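Local coordinates for outer membrane lipoprotein carrier protein LolA (Thermus thermophilus, PDB 2YZY) that is of unknown function but probably carries lipoproteins across the periplasm towards the outer membrane, at residues A[13-18]-A[155-160]; A[130-135]-A[147-152]; A[142-147]-A[163-168]. All coordinates share one frame; numbering follows the deposited sequence.

How the contacts relate
All three contacts lie in one part of the antiparallel strand array, where strands 128-136, 145-151 and 156-163 run side by side. Contact 2 pairs the first two. Contact 1 lies about 9 Å from it, centre to centre, and is joined to it by backbone: L158 N to Y149 O is 2.8 Å and R156 O to L151 N is 2.9 Å. Contact 3 continues strand 145-151 to the other end, its centre about 16 Å from that of contact 2 and about 22 Å from that of contact 1. It shares E147 with contact 2, where that carboxylate, with K132 and E120, holds a pentanediol molecule, probably from the crystallisation liquor.

Contact 1: A[13-18]-A[155-160]; sequences DRVEKN and PRPLRF
The flat carboxamide of N18 is turned so that the carbonyl oxygen of P155 lies almost in its plane, at its amino edge, whereas the same nitrogen stands above the plane of the P155 carbonyl, 43° out of it. The bond from N18 ND2 to P155 O is 2.8 Å long and nearly straight at 164°, although its approach follows neither lone pair. The side chain reaches this point because CG is anti to the backbone N (chi1 -169°), which swings the amide off the last turn of helix 7-18 and over the start of the other segment. ND2 also donates to D154 OD1, so two acceptors fix which end of the carboxamide faces the chain. An aspartate in place of N18 would probably leave the P155 carbonyl without its donor and set a second carboxylate beside that of D154.

The protein belongs to the LolA-like fold, a curved antiparallel sheet with helices packed against it, and here the N-terminal helix lies against the loop that leads into strand 156-163. V15 carries the apolar half of the join. Its CG2 meets the P155 ring at CB, 4.1 Å away, and sits 4.0 Å from R156 N. The other methyl, CG1, reaches P157 CD at 4.1 Å, so the two methyls of V15 reach both prolines. At the margin, R14 CB approaches P155 CB at 4.3 Å. V15 also leans on I150 of strand 145-151, and P157 on L19 just beyond the helix, while the backbone oxygen of N18 accepts a hydrogen bond from R180.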
loop_
_atom_site.group_PDB
_atom_site.type_symbol
_atom_site.label_atom_id
_atom_site.label_comp_id
_atom_site.label_asym_id
_atom_site.label_seq_id
_atom_site.Cartn_x
_atom_site.Cartn_y
_atom_site.Cartn_z
ATOM N N ASP A 13 -3.052 -3.685 -15.478
ATOM C CA ASP A 13 -4.475 -3.785 -15.782
ATOM C C ASP A 13 -5.047 -5.081 -15.217
ATOM O O ASP A 13 -6.165 -5.100 -14.707
ATOM C CB ASP A 13 -4.718 -3.731 -17.295
ATOM C CG ASP A 13 -4.315 -2.401 -17.905
ATOM O OD1 ASP A 13 -4.646 -1.350 -17.316
ATOM O OD2 ASP A 13 -3.677 -2.404 -18.981
ATOM N N ARG A 14 -4.276 -6.160 -15.311
ATOM C CA ARG A 14 -4.703 -7.456 -14.795
ATOM C C ARG A 14 -4.862 -7.389 -13.278
ATOM O O ARG A 14 -5.791 -7.964 -12.711
ATOM C CB ARG A 14 -3.682 -8.539 -15.150
ATOM C CG ARG A 14 -3.584 -8.853 -16.636
ATOM C CD ARG A 14 -2.523 -9.914 -16.899
ATOM N NE ARG A 14 -2.449 -10.283 -18.310
ATOM C CZ ARG A 14 -3.432 -10.874 -18.982
ATOM N NH1 ARG A 14 -4.573 -11.169 -18.373
ATOM N NH2 ARG A 14 -3.277 -11.167 -20.266
ATOM N N VAL A 15 -3.943 -6.683 -12.629
ATOM C CA VAL A 15 -3.980 -6.532 -11.182
ATOM C C VAL A 15 -5.240 -5.784 -10.761
ATOM O O VAL A 15 -5.957 -6.221 -9.864
ATOM C CB VAL A 15 -2.746 -5.755 -10.668
ATOM C CG1 VAL A 15 -2.898 -5.451 -9.179
ATOM C CG2 VAL A 15 -1.484 -6.571 -10.912
ATOM N N GLU A 16 -5.506 -4.662 -11.422
ATOM C CA GLU A 16 -6.673 -3.847 -11.106
ATOM C C GLU A 16 -7.959 -4.656 -11.205
ATOM O O GLU A 16 -8.818 -4.582 -10.324
ATOM C CB GLU A 16 -6.743 -2.640 -12.044
ATOM C CG GLU A 16 -7.843 -1.651 -11.689
ATOM C CD GLU A 16 -7.715 -0.342 -12.445
ATOM O OE1 GLU A 16 -7.830 -0.355 -13.689
ATOM O OE2 GLU A 16 -7.494 0.701 -11.794
ATOM N N LYS A 17 -8.090 -5.433 -12.275
ATOM C CA LYS A 17 -9.281 -6.255 -12.460
ATOM C C LYS A 17 -9.334 -7.387 -11.439
ATOM O O LYS A 17 -10.401 -7.725 -10.929
ATOM C CB LYS A 17 -9.312 -6.853 -13.871
ATOM C CG LYS A 17 -9.922 -5.965 -14.954
ATOM C CD LYS A 17 -9.009 -4.830 -15.396
ATOM C CE LYS A 17 -9.064 -3.645 -14.450
ATOM N NZ LYS A 17 -8.239 -2.518 -14.962
ATOM N N ASN A 18 -8.173 -7.961 -11.139
ATOM C CA ASN A 18 -8.079 -9.073 -10.203
ATOM C C ASN A 18 -8.339 -8.679 -8.750
ATOM O O ASN A 18 -8.666 -9.531 -7.926
ATOM C CB ASN A 18 -6.700 -9.734 -10.324
ATOM C CG ASN A 18 -6.614 -11.048 -9.576
ATOM O OD1 ASN A 18 -7.464 -11.924 -9.737
ATOM N ND2 ASN A 18 -5.576 -11.201 -8.759
ATOM N N PRO A 155 -2.447 -12.217 -9.967
ATOM C CA PRO A 155 -2.009 -10.827 -10.134
ATOM C C PRO A 155 -2.286 -9.867 -8.987
ATOM O O PRO A 155 -3.406 -9.390 -8.812
ATOM C CB PRO A 155 -2.701 -10.405 -11.424
ATOM C CG PRO A 155 -2.669 -11.666 -12.219
ATOM C CD PRO A 155 -3.095 -12.699 -11.203
ATOM N N ARG A 156 -1.239 -9.584 -8.217
ATOM C CA ARG A 156 -1.311 -8.666 -7.088
ATOM C C ARG A 156 0.122 -8.314 -6.699
ATOM O O ARG A 156 1.050 -9.084 -6.954
ATOM C CB ARG A 156 -2.049 -9.310 -5.909
ATOM C CG ARG A 156 -1.359 -10.504 -5.270
ATOM C CD ARG A 156 -2.307 -11.203 -4.296
ATOM N NE ARG A 156 -1.683 -12.330 -3.607
ATOM C CZ ARG A 156 -0.782 -12.216 -2.634
ATOM N NH1 ARG A 156 -0.388 -11.019 -2.221
ATOM N NH2 ARG A 156 -0.270 -13.306 -2.074
ATOM N N PRO A 157 0.323 -7.136 -6.089
ATOM C CA PRO A 157 1.660 -6.699 -5.681
ATOM C C PRO A 157 2.230 -7.512 -4.528
ATOM O O PRO A 157 1.519 -7.872 -3.589
ATOM C CB PRO A 157 1.453 -5.234 -5.285
ATOM C CG PRO A 157 0.156 -4.849 -5.959
ATOM C CD PRO A 157 -0.672 -6.088 -5.814
ATOM N N LEU A 158 3.524 -7.796 -4.603
ATOM C CA LEU A 158 4.182 -8.551 -3.551
ATOM C C LEU A 158 5.281 -7.742 -2.886
ATOM O O LEU A 158 5.602 -7.967 -1.718
ATOM C CB LEU A 158 4.809 -9.830 -4.111
ATOM C CG LEU A 158 3.888 -10.935 -4.620
ATOM C CD1 LEU A 158 4.730 -12.064 -5.203
ATOM C CD2 LEU A 158 3.028 -11.443 -3.474
ATOM N N ARG A 159 5.852 -6.794 -3.624
ATOM C CA ARG A 159 6.966 -6.023 -3.090
ATOM C C ARG A 159 7.233 -4.735 -3.862
ATOM O O ARG A 159 7.130 -4.702 -5.089
ATOM C CB ARG A 159 8.217 -6.911 -3.119
ATOM C CG ARG A 159 9.452 -6.356 -2.442
ATOM C CD ARG A 159 10.607 -7.324 -2.642
ATOM N NE ARG A 159 11.789 -6.970 -1.865
ATOM C CZ ARG A 159 12.937 -7.636 -1.931
ATOM N NH1 ARG A 159 13.047 -8.685 -2.736
ATOM N NH2 ARG A 159 13.972 -7.255 -1.193
ATOM N N PHE A 160 7.572 -3.679 -3.128
ATOM C CA PHE A 160 7.891 -2.377 -3.710
ATOM C C PHE A 160 9.274 -1.995 -3.199
ATOM O O PHE A 160 9.512 -2.000 -1.990
ATOM C CB PHE A 160 6.897 -1.303 -3.246
ATOM C CG PHE A 160 5.464 -1.582 -3.611
ATOM C CD1 PHE A 160 4.843 -0.866 -4.628
ATOM C CD2 PHE A 160 4.725 -2.529 -2.908
ATOM C CE1 PHE A 160 3.499 -1.085 -4.938
ATOM C CE2 PHE A 160 3.380 -2.756 -3.211
ATOM C CZ PHE A 160 2.768 -2.033 -4.226
#

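Contact 2: A[130-135]-A[147-152]; sequences AWKLVG and ELYILK. With MPD ((4S)-2-methyl-2,4-pentanediol), chain C.
A130 sets its CB 3.2 Å from I150 O, opposite L151 in a non-hydrogen-bonded pair. W131 and I150 then form a hydrogen-bonded pair, W131 N donating to I150 O at 2.7 Å and I150 N returning a bond to W131 O. The indole is flanked from two directions: K152 CG stands over the face of the six-membered ring, 16° off its normal, in a CH-pi contact, and I150 CG2 lies in plane at the edge, 3.8 Å from CE3.

K132 extends fully beside Y149, with CG 3.5 Å from CE1 of the phenol ring. Its NZ donates to both oxygens of the pentanediol, reaching O2 at 2.8 Å, and O2 passes a bond on to E147 OE2 at 2.6 Å. The diol thus spans lysine and glutamate, which are too far apart for a direct salt bridge, and E120 of strand 116-125 also bonds to it; Y149 OH meets the second oxygen, E147 OE1, from above the carboxylate plane. L133 pairs with L148 through two backbone bonds, and L133 CD1 packs on L148 CD2 at 4.1 Å. V134 faces E147 in the next non-hydrogen-bonded pair.

The two strands form a beta hairpin. W131, L133 and I150 turn towards I11 of helix 7-18, while strands 116-125 and 156-163 flank the hairpin; E120 and E122 of the former make salt bridges with K132 and K152.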
loop_
_atom_site.group_PDB
_atom_site.type_symbol
_atom_site.label_atom_id
_atom_site.label_comp_id
_atom_site.label_asym_id
_atom_site.label_seq_id
_atom_site.Cartn_x
_atom_site.Cartn_y
_atom_site.Cartn_z
ATOM N N ALA A 130 6.900 -14.425 -10.232
ATOM C CA ALA A 130 6.404 -13.060 -10.258
ATOM C C ALA A 130 7.065 -12.258 -11.365
ATOM O O ALA A 130 8.155 -12.597 -11.832
ATOM C CB ALA A 130 6.671 -12.392 -8.916
ATOM N N TRP A 131 6.388 -11.199 -11.787
ATOM C CA TRP A 131 6.918 -10.303 -12.803
ATOM C C TRP A 131 7.672 -9.211 -12.063
ATOM O O TRP A 131 7.213 -8.735 -11.021
ATOM C CB TRP A 131 5.793 -9.637 -13.596
ATOM C CG TRP A 131 5.070 -10.523 -14.549
ATOM C CD1 TRP A 131 5.585 -11.137 -15.655
ATOM C CD2 TRP A 131 3.675 -10.846 -14.522
ATOM N NE1 TRP A 131 4.595 -11.818 -16.322
ATOM C CE2 TRP A 131 3.412 -11.657 -15.650
ATOM C CE3 TRP A 131 2.619 -10.526 -13.657
ATOM C CZ2 TRP A 131 2.135 -12.153 -15.935
ATOM C CZ3 TRP A 131 1.347 -11.020 -13.942
ATOM C CH2 TRP A 131 1.119 -11.826 -15.074
ATOM N N LYS A 132 8.829 -8.824 -12.587
ATOM C CA LYS A 132 9.603 -7.748 -11.986
ATOM C C LYS A 132 9.483 -6.538 -12.902
ATOM O O LYS A 132 9.957 -6.565 -14.040
ATOM C CB LYS A 132 11.084 -8.124 -11.846
ATOM C CG LYS A 132 11.949 -6.974 -11.309
ATOM C CD LYS A 132 13.444 -7.283 -11.397
ATOM C CE LYS A 132 14.284 -6.105 -10.916
ATOM N NZ LYS A 132 15.714 -6.232 -11.336
ATOM N N LEU A 133 8.826 -5.489 -12.420
ATOM C CA LEU A 133 8.672 -4.271 -13.200
ATOM C C LEU A 133 9.677 -3.255 -12.678
ATOM O O LEU A 133 9.937 -3.186 -11.477
ATOM C CB LEU A 133 7.255 -3.709 -13.059
ATOM C CG LEU A 133 6.072 -4.621 -13.398
ATOM C CD1 LEU A 133 4.774 -3.836 -13.219
ATOM C CD2 LEU A 133 6.192 -5.134 -14.823
ATOM N N VAL A 134 10.255 -2.473 -13.582
ATOM C CA VAL A 134 11.230 -1.470 -13.191
ATOM C C VAL A 134 10.911 -0.141 -13.860
ATOM O O VAL A 134 10.364 -0.108 -14.960
ATOM C CB VAL A 134 12.666 -1.912 -13.565
ATOM C CG1 VAL A 134 13.040 -3.157 -12.780
ATOM C CG2 VAL A 134 12.760 -2.192 -15.056
ATOM N N GLY A 135 11.247 0.952 -13.186
ATOM C CA GLY A 135 10.981 2.265 -13.747
ATOM C C GLY A 135 11.824 3.353 -13.116
ATOM O O GLY A 135 12.152 3.291 -11.932
ATOM N N GLU A 147 11.330 -0.833 -8.079
ATOM C CA GLU A 147 11.088 -2.192 -8.535
ATOM C C GLU A 147 9.717 -2.547 -7.982
ATOM O O GLU A 147 9.429 -2.281 -6.814
ATOM C CB GLU A 147 12.135 -3.154 -7.963
ATOM C CG GLU A 147 13.570 -2.829 -8.360
ATOM C CD GLU A 147 14.591 -3.715 -7.670
ATOM O OE1 GLU A 147 14.207 -4.513 -6.786
ATOM O OE2 GLU A 147 15.789 -3.610 -8.006
ATOM N N LEU A 148 8.867 -3.122 -8.824
ATOM C CA LEU A 148 7.534 -3.540 -8.409
ATOM C C LEU A 148 7.385 -5.000 -8.810
ATOM O O LEU A 148 7.511 -5.342 -9.983
ATOM C CB LEU A 148 6.454 -2.698 -9.100
ATOM C CG LEU A 148 4.999 -3.119 -8.836
ATOM C CD1 LEU A 148 4.714 -3.107 -7.338
ATOM C CD2 LEU A 148 4.045 -2.175 -9.559
ATOM N N TYR A 149 7.132 -5.858 -7.828
ATOM C CA TYR A 149 6.981 -7.289 -8.072
ATOM C C TYR A 149 5.517 -7.693 -8.008
ATOM O O TYR A 149 4.827 -7.414 -7.022
ATOM C CB TYR A 149 7.803 -8.065 -7.042
ATOM C CG TYR A 149 9.283 -7.778 -7.143
ATOM C CD1 TYR A 149 10.105 -8.538 -7.974
ATOM C CD2 TYR A 149 9.857 -6.720 -6.441
ATOM C CE1 TYR A 149 11.465 -8.251 -8.101
ATOM C CE2 TYR A 149 11.213 -6.423 -6.561
ATOM C CZ TYR A 149 12.009 -7.195 -7.395
ATOM O OH TYR A 149 13.350 -6.908 -7.520
ATOM N N ILE A 150 5.054 -8.350 -9.070
ATOM C CA ILE A 150 3.665 -8.784 -9.188
ATOM C C ILE A 150 3.555 -10.300 -9.330
ATOM O O ILE A 150 4.149 -10.891 -10.236
ATOM C CB ILE A 150 2.995 -8.143 -10.429
ATOM C CG1 ILE A 150 3.130 -6.616 -10.376
ATOM C CG2 ILE A 150 1.533 -8.578 -10.521
ATOM C CD1 ILE A 150 2.460 -5.961 -9.169
ATOM N N LEU A 151 2.794 -10.927 -8.434
ATOM C CA LEU A 151 2.589 -12.373 -8.479
ATOM C C LEU A 151 1.892 -12.704 -9.802
ATOM O O LEU A 151 0.912 -12.061 -10.168
ATOM C CB LEU A 151 1.714 -12.815 -7.297
ATOM C CG LEU A 151 1.418 -14.313 -7.156
ATOM C CD1 LEU A 151 2.708 -15.076 -6.918
ATOM C CD2 LEU A 151 0.460 -14.538 -5.993
ATOM N N LYS A 152 2.397 -13.703 -10.522
ATOM C CA LYS A 152 1.806 -14.074 -11.810
ATOM C C LYS A 152 0.508 -14.879 -11.735
ATOM O O LYS A 152 -0.465 -14.550 -12.413
ATOM C CB LYS A 152 2.823 -14.850 -12.658
ATOM C CG LYS A 152 4.009 -14.018 -13.129
ATOM C CD LYS A 152 4.973 -14.837 -13.984
ATOM C CE LYS A 152 4.328 -15.303 -15.281
ATOM N NZ LYS A 152 5.272 -16.108 -16.112
HETATM C C1 MPD C . 18.346 -2.060 -10.167
HETATM C C2 MPD C . 17.134 -2.420 -11.032
HETATM O O2 MPD C . 16.536 -3.625 -10.546
HETATM C CM MPD C . 16.115 -1.284 -10.980
HETATM C C3 MPD C . 17.577 -2.632 -12.482
HETATM C C4 MPD C . 18.568 -3.684 -12.990
HETATM O O4 MPD C . 17.976 -4.983 -12.913
HETATM C C5 MPD C . 18.951 -3.372 -14.436
#

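Contact 3: A[142-147]-A[163-168]; sequences GFAAME and LDEKGK
CG of E165 lies anti to the carbonyl carbon (chi1 -58°) and the chain then bends at chi2 (-63°), which folds the carboxylate back over A144; the 3.0 Å from E165 OE2 to A144 CB is short enough to make the exact carboxylate position doubtful. On L163, CG lies anti to the carbonyl carbon, and the branch ending in CD1 runs out obliquely to E147, stopping 4.0 Å from OE2. That carboxylate has its polar partners elsewhere, Y149 OH at OE1 and the bound pentanediol at OE2.

Between these side chains the backbones are joined by a classic beta bulge, in which A144 and A145 together face L163. The carbonyl oxygen of L163 takes two donors: A144 N at 2.8 Å, in the carbonyl plane, and A145 N at 3.2 Å, tilted out of it. The return bond, from L163 N to A145 O, measures 2.8 Å and is almost linear at 174°. F143, the residue before the bulge, presents its ring edge and its CB to the same L163 oxygen. Beyond L163, D164 to G167 make a type I turn followed by a G1-type bulge, closed by D164 N to K168 O at 2.9 Å; G167 has a positive phi at which a side chain would press on the preceding carbonyl. D164 OD1 accepts from K168 N, and weakly from K166 N.

The hairpin of strands 156-163 and 169-180 turns here, with L163 packing on V169 and D164 on L170. F143 meets F162 edge-to-face and also touches V115, while A144 and M146 bond through their backbones to S137 and G135, tying the bulged strand to 128-136 and the residues just after it.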
loop_
_atom_site.group_PDB
_atom_site.type_symbol
_atom_site.label_atom_id
_atom_site.label_comp_id
_atom_site.label_asym_id
_atom_site.label_seq_id
_atom_site.Cartn_x
_atom_site.Cartn_y
_atom_site.Cartn_z
ATOM N N GLY A 142 11.336 11.656 -4.742
ATOM C CA GLY A 142 12.235 11.403 -3.631
ATOM C C GLY A 142 13.086 10.163 -3.832
ATOM O O GLY A 142 13.772 9.718 -2.911
ATOM N N PHE A 143 13.043 9.603 -5.036
ATOM C CA PHE A 143 13.817 8.408 -5.357
ATOM C C PHE A 143 14.179 8.417 -6.839
ATOM O O PHE A 143 13.551 9.115 -7.633
ATOM C CB PHE A 143 13.012 7.151 -5.012
ATOM C CG PHE A 143 11.761 6.988 -5.825
ATOM C CD1 PHE A 143 11.768 6.238 -6.998
ATOM C CD2 PHE A 143 10.574 7.594 -5.425
ATOM C CE1 PHE A 143 10.612 6.093 -7.759
ATOM C CE2 PHE A 143 9.410 7.455 -6.180
ATOM C CZ PHE A 143 9.429 6.702 -7.349
ATOM N N ALA A 144 15.193 7.641 -7.209
ATOM C CA ALA A 144 15.641 7.591 -8.595
ATOM C C ALA A 144 14.950 6.514 -9.422
ATOM O O ALA A 144 14.697 6.703 -10.612
ATOM C CB ALA A 144 17.151 7.388 -8.641
ATOM N N ALA A 145 14.646 5.384 -8.793
ATOM C CA ALA A 145 14.000 4.288 -9.499
ATOM C C ALA A 145 13.293 3.352 -8.533
ATOM O O ALA A 145 13.492 3.430 -7.320
ATOM C CB ALA A 145 15.034 3.515 -10.309
ATOM N N MET A 146 12.468 2.466 -9.076
ATOM C CA MET A 146 11.745 1.522 -8.242
ATOM C C MET A 146 11.569 0.171 -8.912
ATOM O O MET A 146 11.659 0.042 -10.136
ATOM C CB MET A 146 10.368 2.079 -7.877
ATOM C CG MET A 146 9.370 2.071 -9.023
ATOM S SD MET A 146 7.721 2.608 -8.520
ATOM C CE MET A 146 7.098 1.137 -7.738
ATOM N N GLU A 147 11.330 -0.833 -8.079
ATOM C CA GLU A 147 11.088 -2.192 -8.535
ATOM C C GLU A 147 9.717 -2.547 -7.982
ATOM O O GLU A 147 9.429 -2.281 -6.814
ATOM C CB GLU A 147 12.135 -3.154 -7.963
ATOM C CG GLU A 147 13.570 -2.829 -8.360
ATOM C CD GLU A 147 14.591 -3.715 -7.670
ATOM O OE1 GLU A 147 14.207 -4.513 -6.786
ATOM O OE2 GLU A 147 15.789 -3.610 -8.006
ATOM N N LEU A 163 14.789 2.979 -4.923
ATOM C CA LEU A 163 16.237 3.165 -4.921
ATOM C C LEU A 163 16.666 4.602 -5.201
ATOM O O LEU A 163 15.978 5.334 -5.908
ATOM C CB LEU A 163 16.863 2.268 -5.989
ATOM C CG LEU A 163 16.414 0.806 -6.053
ATOM C CD1 LEU A 163 16.970 0.164 -7.315
ATOM C CD2 LEU A 163 16.875 0.064 -4.815
ATOM N N ASP A 164 17.814 4.998 -4.659
ATOM C CA ASP A 164 18.318 6.342 -4.914
ATOM C C ASP A 164 19.218 6.286 -6.147
ATOM O O ASP A 164 19.269 5.266 -6.837
ATOM C CB ASP A 164 19.087 6.901 -3.703
ATOM C CG ASP A 164 20.400 6.180 -3.436
ATOM O OD1 ASP A 164 20.871 5.411 -4.298
ATOM O OD2 ASP A 164 20.976 6.405 -2.349
ATOM N N GLU A 165 19.925 7.379 -6.417
ATOM C CA GLU A 165 20.812 7.472 -7.575
ATOM C C GLU A 165 21.897 6.397 -7.649
ATOM O O GLU A 165 22.243 5.933 -8.738
ATOM C CB GLU A 165 21.480 8.851 -7.606
ATOM C CG GLU A 165 20.512 10.025 -7.660
ATOM C CD GLU A 165 19.669 10.033 -8.920
ATOM O OE1 GLU A 165 20.248 9.987 -10.027
ATOM O OE2 GLU A 165 18.427 10.091 -8.806
ATOM N N LYS A 166 22.440 6.013 -6.497
ATOM C CA LYS A 166 23.501 5.009 -6.444
ATOM C C LYS A 166 22.977 3.575 -6.408
ATOM O O LYS A 166 23.757 2.623 -6.420
ATOM C CB LYS A 166 24.388 5.250 -5.218
ATOM C CG LYS A 166 25.094 6.599 -5.202
ATOM C CD LYS A 166 26.079 6.728 -6.353
ATOM C CE LYS A 166 26.829 8.051 -6.291
ATOM N NZ LYS A 166 27.788 8.195 -7.421
ATOM N N GLY A 167 21.658 3.424 -6.365
ATOM C CA GLY A 167 21.078 2.095 -6.315
ATOM C C GLY A 167 20.837 1.645 -4.886
ATOM O O GLY A 167 20.492 0.490 -4.637
ATOM N N LYS A 168 21.028 2.564 -3.943
ATOM C CA LYS A 168 20.827 2.274 -2.527
ATOM C C LYS A 168 19.335 2.192 -2.216
ATOM O O LYS A 168 18.549 3.019 -2.675
ATOM C CB LYS A 168 21.467 3.369 -1.666
ATOM C CG LYS A 168 21.242 3.201 -0.171
ATOM C CD LYS A 168 21.671 4.446 0.592
ATOM C CE LYS A 168 21.316 4.343 2.068
ATOM N NZ LYS A 168 21.617 5.605 2.800
#